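Local coordinates for protein phenylacetate-CoA oxygenase subunit PaaB (Ralstonia eutropha JMP134, PDB 3EGR) that is probably a small subunit of the multicomponent oxygenase that acts on phenylacetyl-CoA during bacterial breakdown of phenylacetate, at residues P8-F13 with G26-T31. Residues are numbered along the deposited sequence; the frame is centred on the assembly and turned at random.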
loop_
_atom_site.group_PDB
_atom_site.type_symbol
_atom_site.label_atom_id
_atom_site.label_comp_id
_atom_site.label_asym_id
_atom_site.label_seq_id
_atom_site.Cartn_x
_atom_site.Cartn_y
_atom_site.Cartn_z
ATOM N N PRO A 8 -6.044 -7.667 -8.959
ATOM C CA PRO A 8 -6.668 -6.901 -7.895
ATOM C C PRO A 8 -7.355 -5.620 -8.394
ATOM O O PRO A 8 -7.158 -5.204 -9.552
ATOM C CB PRO A 8 -5.485 -6.568 -6.980
ATOM C CG PRO A 8 -4.302 -6.609 -7.870
ATOM C CD PRO A 8 -4.578 -7.707 -8.828
ATOM N N LEU A 9 -8.153 -5.028 -7.502
ATOM C CA LEU A 9 -8.930 -3.826 -7.787
ATOM C C LEU A 9 -8.082 -2.580 -7.544
ATOM O O LEU A 9 -7.315 -2.523 -6.580
ATOM C CB LEU A 9 -10.192 -3.785 -6.910
ATOM C CG LEU A 9 -11.198 -2.666 -7.239
ATOM C CD1 LEU A 9 -11.930 -3.007 -8.573
ATOM C CD2 LEU A 9 -12.174 -2.446 -6.093
ATOM N N TRP A 10 -8.218 -1.600 -8.439
ATOM C CA TRP A 10 -7.498 -0.318 -8.373
ATOM C C TRP A 10 -8.504 0.805 -8.445
ATOM O O TRP A 10 -9.490 0.715 -9.178
ATOM C CB TRP A 10 -6.514 -0.175 -9.541
ATOM C CG TRP A 10 -5.502 -1.294 -9.580
ATOM C CD1 TRP A 10 -5.729 -2.562 -10.005
ATOM C CD2 TRP A 10 -4.130 -1.251 -9.155
ATOM N NE1 TRP A 10 -4.598 -3.311 -9.870
ATOM C CE2 TRP A 10 -3.602 -2.534 -9.343
ATOM C CE3 TRP A 10 -3.299 -0.252 -8.639
ATOM C CZ2 TRP A 10 -2.275 -2.857 -9.033
ATOM C CZ3 TRP A 10 -1.968 -0.581 -8.323
ATOM C CH2 TRP A 10 -1.478 -1.866 -8.536
ATOM N N GLU A 11 -8.290 1.848 -7.660
ATOM C CA GLU A 11 -9.083 3.053 -7.813
ATOM C C GLU A 11 -8.312 4.026 -8.696
ATOM O O GLU A 11 -7.077 4.131 -8.607
ATOM C CB GLU A 11 -9.400 3.683 -6.461
ATOM C CG GLU A 11 -10.186 2.783 -5.509
ATOM C CD GLU A 11 -11.474 2.271 -6.098
ATOM O OE1 GLU A 11 -12.097 2.964 -6.933
ATOM O OE2 GLU A 11 -11.880 1.165 -5.709
ATOM N N VAL A 12 -9.054 4.721 -9.554
ATOM C CA VAL A 12 -8.478 5.608 -10.545
ATOM C C VAL A 12 -8.908 7.046 -10.251
ATOM O O VAL A 12 -10.099 7.329 -10.095
ATOM C CB VAL A 12 -8.971 5.212 -11.953
ATOM C CG1 VAL A 12 -8.445 6.168 -13.024
ATOM C CG2 VAL A 12 -8.571 3.788 -12.259
ATOM N N PHE A 13 -7.937 7.950 -10.203
ATOM C CA PHE A 13 -8.195 9.375 -10.016
ATOM C C PHE A 13 -7.550 10.108 -11.171
ATOM O O PHE A 13 -6.401 9.818 -11.506
ATOM C CB PHE A 13 -7.583 9.876 -8.702
ATOM C CG PHE A 13 -7.991 9.075 -7.492
ATOM C CD1 PHE A 13 -7.370 7.875 -7.195
ATOM C CD2 PHE A 13 -8.987 9.523 -6.648
ATOM C CE1 PHE A 13 -7.741 7.138 -6.090
ATOM C CE2 PHE A 13 -9.362 8.782 -5.543
ATOM C CZ PHE A 13 -8.739 7.591 -5.270
ATOM N N GLY A 26 -13.526 6.140 -11.089
ATOM C CA GLY A 26 -13.962 4.750 -11.139
ATOM C C GLY A 26 -12.905 3.782 -10.672
ATOM O O GLY A 26 -11.903 4.187 -10.054
ATOM N N SER A 27 -13.138 2.507 -10.999
ATOM C CA SER A 27 -12.295 1.379 -10.587
ATOM C C SER A 27 -11.972 0.532 -11.780
ATOM O O SER A 27 -12.661 0.611 -12.787
ATOM C CB SER A 27 -13.054 0.480 -9.623
ATOM O OG SER A 27 -13.442 1.227 -8.494
ATOM N N LEU A 28 -10.944 -0.298 -11.658
ATOM C CA LEU A 28 -10.695 -1.344 -12.628
ATOM C C LEU A 28 -9.789 -2.418 -12.033
ATOM O O LEU A 28 -9.097 -2.174 -11.048
ATOM C CB LEU A 28 -10.109 -0.762 -13.926
ATOM C CG LEU A 28 -8.877 0.136 -13.833
ATOM C CD1 LEU A 28 -7.676 -0.660 -13.341
ATOM C CD2 LEU A 28 -8.594 0.796 -15.192
ATOM N N HIS A 29 -9.824 -3.612 -12.617
ATOM C CA HIS A 29 -8.943 -4.695 -12.206
ATOM C C HIS A 29 -7.763 -4.814 -13.142
ATOM O O HIS A 29 -7.939 -4.810 -14.366
ATOM C CB HIS A 29 -9.690 -6.023 -12.188
ATOM C CG HIS A 29 -10.774 -6.089 -11.159
ATOM N ND1 HIS A 29 -12.061 -5.668 -11.412
ATOM C CD2 HIS A 29 -10.760 -6.508 -9.875
ATOM C CE1 HIS A 29 -12.795 -5.839 -10.329
ATOM N NE2 HIS A 29 -12.028 -6.334 -9.377
ATOM N N ALA A 30 -6.566 -4.937 -12.563
ATOM C CA ALA A 30 -5.317 -4.995 -13.343
ATOM C C ALA A 30 -4.249 -5.760 -12.588
ATOM O O ALA A 30 -4.284 -5.844 -11.365
ATOM C CB ALA A 30 -4.820 -3.595 -13.684
ATOM N N THR A 31 -3.294 -6.326 -13.313
ATOM C CA THR A 31 -2.270 -7.152 -12.669
ATOM C C THR A 31 -1.219 -6.308 -11.948
ATOM O O THR A 31 -0.625 -6.780 -11.024
ATOM C CB THR A 31 -1.584 -8.101 -13.644
ATOM O OG1 THR A 31 -0.905 -7.333 -14.636
ATOM C CG2 THR A 31 -2.603 -9.060 -14.300
#
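Leu9 lays its methyl CD1 over one face of the His29 imidazole, a CH-pi contact 3.6 Å from the ring centroid and displaced toward the rim. With CG anti to the backbone N (chi1 -172°), the leucine branch leans across to the flat ring, while its CD1 also touches Ser27 CB. Farther along this face the Glu11 chain bends at chi2 and brings OE1 2.7 Å from Ser27 OG; the short serine places its hydroxyl as donor on the syn side of the carboxylate, 28° out of its plane, and His24 gives the same oxygen a second bond. Hydrogen-bonded pairing of Trp10 with Leu28 joins the two antiparallel strands. On the other face, Leu28 fits its branched end between neighbours, CD1 against Trp10 CB and CG 4.0 Å from Val12 CG2, the Val12 and Leu28 side chains crossing at about a right angle. The indole edge follows the departing chain: NE1 donates to Ala30 O at 3.0 Å, from above the carbonyl plane, and the small Ala30 methyl lies beside the NE1 and CD1 corner of the ring. Gly26, at phi 153°, has a backbone shape that glycine tolerates, since a CB there would run into the preceding carbonyl O. Helix 33-45 covers the Trp10, Val12 and Leu28 face of this hairpin, and strand 52-57 flanks strand 9-15 on its other edge.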